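PDB 3MBR: glutamine cyclotransferase from Xanthomonas campestris, which probably catalyses the cyclisation of N-terminal glutamine residues of peptides and proteins to pyroglutamate, on a calcium-binding beta-propeller scaffold. Local coordinates for residues Ile70-Arg74 and Thr111-Leu117; Leu77-Thr81 and Gly107-Thr111; Tyr103-Trp108 and Met119-Thr123; Trp157-Leu162 and Arg174-Ala178. The protein carries 1 engineered substitution. All blocks are in the same frame, centred on the assembly; numbering follows the deposited sequence.

Contact 1: Ile70-Arg74 and Thr111-Leu117; sequences IVAWR and TSDDSHL
The indole of W73 meets the 111-117 loop with its benzo edge: close to the ring plane, CH2 stands 3.4 Å from D114 O and CZ3 3.5 Å from D113 O, so two backbone oxygens lie against the rim, D113 O pointing at it, D114 O side-on. R74 CG lies above one face, toward its rim. L117 CD2 comes in obliquely, 4.0 Å from W73 CE3. With CG anti to the backbone N (chi1 -178°), the ring is carried across to the loop. Nearer the centre of the fold, V71 CG2 rests against the backbone of T111, 3.5 Å from T111 C, and V71 CG1 approaches L117 CD2. The loop receiving the indole is shaped by D113 OD1, which accepts from S115 N at 2.8 Å, from above its carboxylate plane, and from H116 N at 2.8 Å, nearly along its C-O axis; D113 OD2 bonds to Y118 OH. S112 N is buried with no partner in the model. T111 OG1 receives W157 N, beside the calcium-site residues L155 and E156. The arrangement, first strand against first strand of successive sheets with an Asx turn in the hairpin loop, is blade-to-blade packing of a five-bladed beta-propeller.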
# COMPACT_ATOMS: atom_id res chain seq x y z
N ILE A 70 -2.90 -5.01 -1.90
CA ILE A 70 -4.36 -5.21 -1.94
C ILE A 70 -5.05 -3.88 -2.18
O ILE A 70 -4.55 -2.83 -1.78
CB ILE A 70 -4.88 -5.85 -0.65
CG1 ILE A 70 -4.39 -5.03 0.57
CG2 ILE A 70 -4.45 -7.37 -0.57
CD1 ILE A 70 -5.19 -5.42 1.84
N VAL A 71 -6.27 -3.97 -2.74
CA VAL A 71 -7.11 -2.80 -2.91
C VAL A 71 -8.56 -3.20 -2.91
O VAL A 71 -8.86 -4.35 -3.26
CB VAL A 71 -6.74 -2.12 -4.29
CG1 VAL A 71 -7.05 -3.09 -5.46
CG2 VAL A 71 -7.37 -0.80 -4.49
N ALA A 72 -9.46 -2.33 -2.52
CA ALA A 72 -10.89 -2.61 -2.68
C ALA A 72 -11.40 -2.01 -3.99
O ALA A 72 -10.97 -0.86 -4.36
CB ALA A 72 -11.64 -1.91 -1.51
N TRP A 73 -12.33 -2.70 -4.61
CA TRP A 73 -13.03 -2.18 -5.80
C TRP A 73 -14.44 -2.63 -5.71
O TRP A 73 -14.70 -3.83 -5.82
CB TRP A 73 -12.38 -2.65 -7.12
CG TRP A 73 -13.13 -2.04 -8.28
CD1 TRP A 73 -14.07 -2.61 -9.04
CD2 TRP A 73 -13.02 -0.70 -8.72
NE1 TRP A 73 -14.54 -1.74 -9.93
CE2 TRP A 73 -13.93 -0.53 -9.76
CE3 TRP A 73 -12.20 0.37 -8.34
CZ2 TRP A 73 -14.07 0.67 -10.46
CZ3 TRP A 73 -12.34 1.62 -9.06
CH2 TRP A 73 -13.29 1.74 -10.08
N ARG A 74 -15.40 -1.69 -5.43
CA ARG A 74 -16.78 -2.07 -5.30
C ARG A 74 -16.93 -3.16 -4.23
O ARG A 74 -16.54 -2.93 -3.07
CB ARG A 74 -17.39 -2.49 -6.66
CG ARG A 74 -17.29 -1.29 -7.61
CD ARG A 74 -18.13 -1.36 -8.85
NE ARG A 74 -17.76 -0.19 -9.66
CZ ARG A 74 -18.43 0.97 -9.69
NH1 ARG A 74 -19.55 1.13 -8.97
NH2 ARG A 74 -17.98 1.96 -10.48
N THR A 111 -3.43 0.32 -5.71
CA THR A 111 -4.42 1.19 -5.12
C THR A 111 -5.44 1.49 -6.23
O THR A 111 -5.36 0.86 -7.28
CB THR A 111 -3.82 2.46 -4.48
OG1 THR A 111 -4.87 3.15 -3.78
CG2 THR A 111 -3.20 3.43 -5.52
N SER A 112 -6.36 2.42 -6.02
CA SER A 112 -7.33 2.77 -7.07
C SER A 112 -7.79 4.16 -6.89
O SER A 112 -7.80 4.70 -5.75
CB SER A 112 -8.46 1.80 -7.00
OG SER A 112 -9.28 2.02 -5.85
N ASP A 113 -8.20 4.75 -7.99
CA ASP A 113 -8.96 6.05 -7.91
C ASP A 113 -10.42 5.68 -8.19
O ASP A 113 -10.85 4.57 -7.81
CB ASP A 113 -8.42 7.11 -8.86
CG ASP A 113 -8.53 6.75 -10.30
OD1 ASP A 113 -9.14 5.71 -10.66
OD2 ASP A 113 -7.97 7.51 -11.12
N ASP A 114 -11.22 6.59 -8.74
CA ASP A 114 -12.63 6.13 -8.95
C ASP A 114 -12.89 5.36 -10.23
O ASP A 114 -14.05 4.98 -10.49
CB ASP A 114 -13.66 7.26 -8.78
CG ASP A 114 -13.34 8.44 -9.58
OD1 ASP A 114 -14.04 9.49 -9.39
OD2 ASP A 114 -12.42 8.32 -10.44
N SER A 115 -11.87 5.12 -11.04
CA SER A 115 -12.10 4.46 -12.32
C SER A 115 -11.11 3.34 -12.57
O SER A 115 -11.44 2.40 -13.30
CB SER A 115 -11.91 5.47 -13.46
OG SER A 115 -12.88 6.50 -13.33
N HIS A 116 -9.90 3.42 -12.00
CA HIS A 116 -8.82 2.50 -12.39
C HIS A 116 -8.06 2.02 -11.19
O HIS A 116 -8.04 2.68 -10.14
CB HIS A 116 -7.77 3.14 -13.29
CG HIS A 116 -8.33 3.47 -14.62
ND1 HIS A 116 -8.94 4.68 -14.85
CD2 HIS A 116 -8.53 2.71 -15.73
CE1 HIS A 116 -9.40 4.70 -16.10
NE2 HIS A 116 -9.18 3.51 -16.65
N LEU A 117 -7.38 0.89 -11.38
CA LEU A 117 -6.42 0.47 -10.36
C LEU A 117 -5.05 0.92 -10.81
O LEU A 117 -4.82 1.13 -12.01
CB LEU A 117 -6.37 -1.10 -10.28
CG LEU A 117 -7.71 -1.79 -10.16
CD1 LEU A 117 -7.41 -3.27 -10.02
CD2 LEU A 117 -8.58 -1.27 -9.03
O HOH W 1 -9.86 1.41 -3.59
O HOH W 2 -16.07 3.70 -12.60

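Contact 2: Leu77-Thr81 and Gly107-Thr111; sequences LIQLT and GWALT
Both L80 (chi1 -50°) and L110 (chi1 -76°) place CG opposite their own carbonyl carbon and then run on extended, and this aims the two isobutyl groups at each other from facing strands. They meet tip to tip: L80 CD1 lies 3.7 Å from L110 CG, and L110 CD1 reaches back to L80 CG. The side chains of L110 and I78 cross at about a right angle, L110 CD1 lying 3.9 Å from I78 CG2 and 3.6 Å from I78 O. L80 CD1 also touches backbone, 3.6 Å from A109 O and 3.8 Å from G107 CA. Lacking a side chain, G107 brings its backbone close to L80 and T81. There the loop makes a weak polar link to the end of strand 76-81, G107 N to T81 O at 3.3 Å, bent to 127° at the hydrogen, while T81 N is held by Y103 OH. Just beyond, W108 and A109 both face S120, a classic beta bulge where the chain enters its strand. Strands 76-81 and 109-112 belong to neighbouring propeller blades; V71 and M119 also pack on L110, M119 on L80 as well, and L117 on I78. The chemistry is therefore almost wholly apolar: a buried inter-blade layer held by methyl packing and shape, its strands hydrogen-bonded within their own sheets and contributing little polar bonding to each other.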
# COMPACT_ATOMS: atom_id res chain seq x y z
N LEU A 77 -12.20 -7.46 -3.28
CA LEU A 77 -10.84 -7.20 -2.79
C LEU A 77 -9.88 -7.83 -3.75
O LEU A 77 -9.98 -9.02 -4.04
CB LEU A 77 -10.66 -7.69 -1.36
CG LEU A 77 -9.42 -7.27 -0.63
CD1 LEU A 77 -9.68 -7.48 0.83
CD2 LEU A 77 -8.22 -8.05 -1.04
N ILE A 78 -9.01 -7.03 -4.33
CA ILE A 78 -8.05 -7.54 -5.37
C ILE A 78 -6.68 -7.60 -4.76
O ILE A 78 -6.26 -6.65 -4.11
CB ILE A 78 -8.12 -6.59 -6.63
CG1 ILE A 78 -9.57 -6.56 -7.16
CG2 ILE A 78 -7.12 -7.05 -7.67
CD1 ILE A 78 -9.88 -5.57 -8.16
N GLN A 79 -5.98 -8.72 -4.99
CA GLN A 79 -4.67 -8.89 -4.38
C GLN A 79 -3.65 -9.39 -5.38
O GLN A 79 -3.97 -10.25 -6.22
CB GLN A 79 -4.81 -9.91 -3.25
CG GLN A 79 -3.47 -10.13 -2.49
CD GLN A 79 -3.58 -11.04 -1.33
OE1 GLN A 79 -4.32 -12.02 -1.35
NE2 GLN A 79 -2.82 -10.75 -0.27
N LEU A 80 -2.40 -8.93 -5.28
CA LEU A 80 -1.26 -9.42 -6.05
C LEU A 80 -0.51 -10.46 -5.27
O LEU A 80 -0.74 -10.64 -4.07
CB LEU A 80 -0.31 -8.28 -6.46
CG LEU A 80 -0.97 -7.09 -7.12
CD1 LEU A 80 0.07 -5.97 -7.27
CD2 LEU A 80 -1.55 -7.49 -8.46
N THR A 81 0.38 -11.20 -5.96
CA THR A 81 1.29 -12.06 -5.23
C THR A 81 2.69 -11.63 -5.55
O THR A 81 2.97 -11.00 -6.60
CB THR A 81 1.13 -13.54 -5.64
OG1 THR A 81 1.35 -13.67 -7.07
CG2 THR A 81 -0.20 -14.13 -5.22
N GLY A 107 4.39 -8.65 -8.42
CA GLY A 107 3.28 -7.83 -7.92
C GLY A 107 3.74 -7.27 -6.60
O GLY A 107 4.12 -8.04 -5.66
N TRP A 108 3.80 -5.95 -6.52
CA TRP A 108 4.17 -5.30 -5.27
C TRP A 108 3.02 -4.63 -4.57
O TRP A 108 2.69 -5.07 -3.48
CB TRP A 108 5.32 -4.29 -5.55
CG TRP A 108 6.67 -4.94 -5.80
CD1 TRP A 108 6.93 -6.03 -6.57
CD2 TRP A 108 7.92 -4.43 -5.40
NE1 TRP A 108 8.31 -6.27 -6.62
CE2 TRP A 108 8.92 -5.30 -5.87
CE3 TRP A 108 8.30 -3.35 -4.64
CZ2 TRP A 108 10.29 -5.09 -5.62
CZ3 TRP A 108 9.69 -3.15 -4.36
CH2 TRP A 108 10.66 -3.99 -4.89
N ALA A 109 2.39 -3.64 -5.19
CA ALA A 109 1.34 -2.91 -4.48
C ALA A 109 0.23 -2.47 -5.45
O ALA A 109 0.44 -2.40 -6.67
CB ALA A 109 1.88 -1.77 -3.67
N LEU A 110 -0.93 -2.14 -4.87
CA LEU A 110 -2.09 -1.70 -5.66
C LEU A 110 -2.76 -0.56 -4.97
O LEU A 110 -2.75 -0.55 -3.74
CB LEU A 110 -3.19 -2.83 -5.73
CG LEU A 110 -2.94 -3.97 -6.63
CD1 LEU A 110 -4.01 -5.06 -6.43
CD2 LEU A 110 -2.95 -3.50 -8.14
N THR A 111 -3.43 0.32 -5.71
CA THR A 111 -4.42 1.19 -5.12
C THR A 111 -5.44 1.49 -6.23
O THR A 111 -5.36 0.86 -7.28
CB THR A 111 -3.82 2.46 -4.48
OG1 THR A 111 -4.87 3.15 -3.78
CG2 THR A 111 -3.20 3.43 -5.52

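Contact 3: Tyr103-Trp108 and Met119-Thr123; sequences YPGEGW and MSDGT
W108 lies along the backbone of S120-G122 from its CB to the far end of its indole. CB sits 3.3 Å from S120 O, the carbonyl that also accepts W108 N at 3.0 Å. CD1 then meets D121 C, and the six-membered ring spreads over G122 CA, which lies 3.4 Å from its centroid and 11° off the normal: a CH-pi contact square over the face, made possible by a residue without a side chain. At the edge, NE1 donates to E106 OE1 at 2.9 Å, in the ring plane and onto the anti lone pair, which helps fix the rotation of the indole. E106 O is buried without a polar partner, 3.2 Å from D121 CB. On the other flank, M119 runs out extended until CE lies over one face of Y103, 4.1 Å from the ring centroid; SD is farther above the same ring, a Met-aromatic contact. D121 OD1 accepts from T123 N, an Asx turn, and also from T123 OG1, and OD2 pairs with R127. The loop 103-108 crosses from strand 96-102 of one blade to strand 109-112 of the next, packing against the end of strand 117-120, with L80 of strand 76-81 touching both Y103 and M119.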
# COMPACT_ATOMS: atom_id res chain seq x y z
N TYR A 103 -0.58 -11.84 -14.50
CA TYR A 103 0.02 -10.63 -15.03
C TYR A 103 1.52 -10.84 -15.25
O TYR A 103 2.14 -11.72 -14.62
CB TYR A 103 -0.23 -9.44 -14.08
CG TYR A 103 0.12 -9.76 -12.63
CD1 TYR A 103 1.48 -9.68 -12.18
CD2 TYR A 103 -0.84 -10.16 -11.73
CE1 TYR A 103 1.83 -9.97 -10.84
CE2 TYR A 103 -0.49 -10.47 -10.41
CZ TYR A 103 0.82 -10.36 -9.98
OH TYR A 103 1.14 -10.66 -8.68
N PRO A 104 2.11 -10.06 -16.18
CA PRO A 104 3.56 -10.12 -16.31
C PRO A 104 4.37 -9.48 -15.15
O PRO A 104 3.95 -8.44 -14.63
CB PRO A 104 3.81 -9.34 -17.62
CG PRO A 104 2.69 -8.44 -17.79
CD PRO A 104 1.51 -9.01 -17.03
N GLY A 105 5.49 -10.10 -14.74
CA GLY A 105 6.35 -9.50 -13.68
C GLY A 105 5.95 -9.78 -12.22
O GLY A 105 5.20 -10.74 -11.94
N GLU A 106 6.43 -8.93 -11.29
CA GLU A 106 6.27 -9.13 -9.86
C GLU A 106 5.11 -8.23 -9.42
O GLU A 106 4.83 -7.24 -10.04
CB GLU A 106 7.57 -8.72 -9.11
CG GLU A 106 8.72 -9.77 -9.26
CD GLU A 106 9.93 -9.51 -8.38
OE1 GLU A 106 9.98 -8.47 -7.62
OE2 GLU A 106 10.88 -10.35 -8.47
N GLY A 107 4.39 -8.65 -8.42
CA GLY A 107 3.28 -7.83 -7.92
C GLY A 107 3.74 -7.27 -6.60
O GLY A 107 4.12 -8.04 -5.66
N TRP A 108 3.80 -5.95 -6.52
CA TRP A 108 4.17 -5.30 -5.27
C TRP A 108 3.02 -4.63 -4.57
O TRP A 108 2.69 -5.07 -3.48
CB TRP A 108 5.32 -4.29 -5.55
CG TRP A 108 6.67 -4.94 -5.80
CD1 TRP A 108 6.93 -6.03 -6.57
CD2 TRP A 108 7.92 -4.43 -5.40
NE1 TRP A 108 8.31 -6.27 -6.62
CE2 TRP A 108 8.92 -5.30 -5.87
CE3 TRP A 108 8.30 -3.35 -4.64
CZ2 TRP A 108 10.29 -5.09 -5.62
CZ3 TRP A 108 9.69 -3.15 -4.36
CH2 TRP A 108 10.66 -3.99 -4.89
N MET A 119 -0.97 -0.15 -10.19
CA MET A 119 -0.14 -1.26 -9.70
C MET A 119 1.37 -0.89 -9.79
O MET A 119 1.89 -0.47 -10.82
CB MET A 119 -0.37 -2.47 -10.65
CG MET A 119 0.46 -3.62 -10.33
SD MET A 119 0.08 -5.09 -11.33
CE MET A 119 1.56 -6.14 -11.15
N SER A 120 2.05 -1.13 -8.69
CA SER A 120 3.55 -1.12 -8.62
C SER A 120 4.09 -2.56 -8.86
O SER A 120 3.59 -3.52 -8.27
CB SER A 120 4.02 -0.66 -7.22
OG SER A 120 5.48 -0.94 -7.16
N ASP A 121 5.22 -2.72 -9.57
CA ASP A 121 5.83 -4.04 -9.87
C ASP A 121 7.33 -3.99 -9.50
O ASP A 121 8.15 -4.81 -9.94
CB ASP A 121 5.59 -4.41 -11.33
CG ASP A 121 6.25 -3.41 -12.29
OD1 ASP A 121 6.92 -2.44 -11.87
OD2 ASP A 121 6.14 -3.62 -13.48
N GLY A 122 7.66 -3.00 -8.66
CA GLY A 122 9.09 -2.78 -8.22
C GLY A 122 9.88 -1.87 -9.16
O GLY A 122 11.02 -1.45 -8.82
N THR A 123 9.34 -1.62 -10.36
CA THR A 123 10.00 -0.71 -11.34
C THR A 123 9.44 0.71 -11.19
O THR A 123 8.57 0.93 -10.34
CB THR A 123 9.84 -1.18 -12.82
OG1 THR A 123 8.51 -0.87 -13.24
CG2 THR A 123 10.09 -2.70 -13.01
O HOH W 3 10.70 -5.94 -9.77

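Contact 4: Trp157-Leu162 and Arg174-Ala178; sequences WVNGEL and RIDPA
R174 NH1 is shared by both carboxylate oxygens of E161, at 3.0 Å from OE2 and 3.1 Å from OE1, each through its syn lone pair. The OE2 bond is fairly straight, 159° at the hydrogen, and lies in the guanidinium plane; OE1 is tilted from it. R174 NE adds a weak third bond to OE2 at 3.3 Å. A bend at chi3 of R174 (42°) turns the guanidinium against the extended glutamate, leaving the two planar groups 52° apart. Beneath this salt bridge L162 and I175 form an antiparallel hydrogen-bonded pair: I175 N donates to L162 O at 2.8 Å and L162 N to I175 O at 3.0 Å, with both side chains on the sheet face turned away from the ion pair. Past the strand end, P177 packs against the type I' turn V158-E161. Its CD lies 3.2 Å from G160 O, and its CG is 3.5 Å from W157 CH2, the two side chains crossing at about a right angle. V142 and I140 of strand 136-144, in the preceding blade, touch I175 and P177. R174 NH2 has a second partner in Q7 OE1. The chemistry is layered: paired backbone bonds join strands 161-166 and 171-175, P177 packs on the turn that precedes the first of them, and the partly exposed ion pair, probably weakened by solvent, adds a side-chain link between the same two strands.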
# COMPACT_ATOMS: atom_id res chain seq x y z
N TRP A 157 -4.03 5.99 -3.09
CA TRP A 157 -4.57 7.14 -3.77
C TRP A 157 -5.14 8.11 -2.79
O TRP A 157 -5.99 7.71 -1.96
CB TRP A 157 -5.70 6.71 -4.73
CG TRP A 157 -6.07 7.80 -5.68
CD1 TRP A 157 -7.06 8.71 -5.52
CD2 TRP A 157 -5.42 8.08 -6.90
NE1 TRP A 157 -7.10 9.58 -6.63
CE2 TRP A 157 -6.10 9.21 -7.48
CE3 TRP A 157 -4.36 7.50 -7.59
CZ2 TRP A 157 -5.77 9.71 -8.74
CZ3 TRP A 157 -4.02 8.05 -8.88
CH2 TRP A 157 -4.73 9.13 -9.40
N VAL A 158 -4.71 9.38 -2.81
CA VAL A 158 -5.18 10.37 -1.79
C VAL A 158 -5.44 11.66 -2.52
O VAL A 158 -4.52 12.30 -3.02
CB VAL A 158 -4.08 10.58 -0.74
CG1 VAL A 158 -4.57 11.59 0.32
CG2 VAL A 158 -3.70 9.28 -0.03
N ASN A 159 -6.71 12.05 -2.57
CA ASN A 159 -7.09 13.40 -3.14
C ASN A 159 -6.43 13.69 -4.49
O ASN A 159 -5.81 14.76 -4.69
CB ASN A 159 -6.69 14.51 -2.16
CG ASN A 159 -7.41 14.40 -0.81
OD1 ASN A 159 -6.81 14.71 0.24
ND2 ASN A 159 -8.66 13.90 -0.81
N GLY A 160 -6.53 12.78 -5.42
CA GLY A 160 -6.08 13.01 -6.76
C GLY A 160 -4.64 12.81 -6.99
O GLY A 160 -4.16 13.14 -8.08
N GLU A 161 -3.93 12.32 -5.97
CA GLU A 161 -2.50 12.10 -6.11
C GLU A 161 -2.21 10.67 -5.70
O GLU A 161 -3.00 10.04 -4.97
CB GLU A 161 -1.71 13.02 -5.18
CG GLU A 161 -1.78 14.44 -5.70
CD GLU A 161 -1.06 15.45 -4.85
OE1 GLU A 161 -0.35 16.27 -5.40
OE2 GLU A 161 -1.23 15.45 -3.63
N LEU A 162 -1.08 10.18 -6.17
CA LEU A 162 -0.65 8.83 -5.78
C LEU A 162 0.44 8.95 -4.69
O LEU A 162 1.47 9.62 -4.93
CB LEU A 162 -0.16 8.07 -7.03
CG LEU A 162 0.39 6.66 -6.89
CD1 LEU A 162 -0.78 5.78 -6.39
CD2 LEU A 162 0.86 6.18 -8.19
N ARG A 174 4.74 11.91 -2.84
CA ARG A 174 3.41 12.33 -3.35
C ARG A 174 3.63 12.59 -4.82
O ARG A 174 4.46 13.46 -5.18
CB ARG A 174 2.97 13.62 -2.67
CG ARG A 174 2.53 13.43 -1.40
CD ARG A 174 2.14 14.80 -0.73
NE ARG A 174 1.41 15.68 -1.62
CZ ARG A 174 1.55 17.01 -1.88
NH1 ARG A 174 0.78 17.53 -2.83
NH2 ARG A 174 2.35 17.90 -1.25
N ILE A 175 2.92 11.85 -5.66
CA ILE A 175 3.07 11.86 -7.13
C ILE A 175 1.88 12.50 -7.83
O ILE A 175 0.74 12.13 -7.57
CB ILE A 175 3.28 10.41 -7.67
CG1 ILE A 175 4.55 9.80 -7.02
CG2 ILE A 175 3.38 10.30 -9.23
CD1 ILE A 175 4.50 8.28 -6.98
N ASP A 176 2.18 13.41 -8.75
CA ASP A 176 1.15 14.01 -9.63
C ASP A 176 0.86 12.96 -10.69
O ASP A 176 1.72 12.61 -11.48
CB ASP A 176 1.71 15.29 -10.27
CG ASP A 176 0.77 15.91 -11.26
OD1 ASP A 176 -0.20 15.26 -11.65
OD2 ASP A 176 1.05 17.04 -11.70
N PRO A 177 -0.35 12.35 -10.70
CA PRO A 177 -0.49 11.24 -11.66
C PRO A 177 -0.54 11.66 -13.13
O PRO A 177 -0.25 10.83 -14.02
CB PRO A 177 -1.85 10.61 -11.29
CG PRO A 177 -2.59 11.67 -10.58
CD PRO A 177 -1.56 12.58 -9.90
N ALA A 178 -0.88 12.91 -13.39
CA ALA A 178 -0.91 13.42 -14.76
C ALA A 178 0.51 13.50 -15.40
O ALA A 178 0.64 13.30 -16.61
CB ALA A 178 -1.62 14.74 -14.81

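Overall arrangement
Contact 2 is the buried one, almost entirely aliphatic; contacts 1, 3 and 4 are partly buried and mix apolar packing with polar groups near the surface. Contacts 1 and 2 are two levels of one seam between blades: they share T111 and strand 109-112, and V71 O with I78 N joins their other strands. Contact 3 continues from contact 2 through G107 and W108 into a connecting loop, where aromatic faces receive a methionine methyl and a glycine CA. Contact 4 lies within another blade, about 19 Å centre to centre from contact 3, and is the one with a salt bridge between its segments. T111 CG2 on L162 CD1 ties contacts 1 and 2 to contact 4.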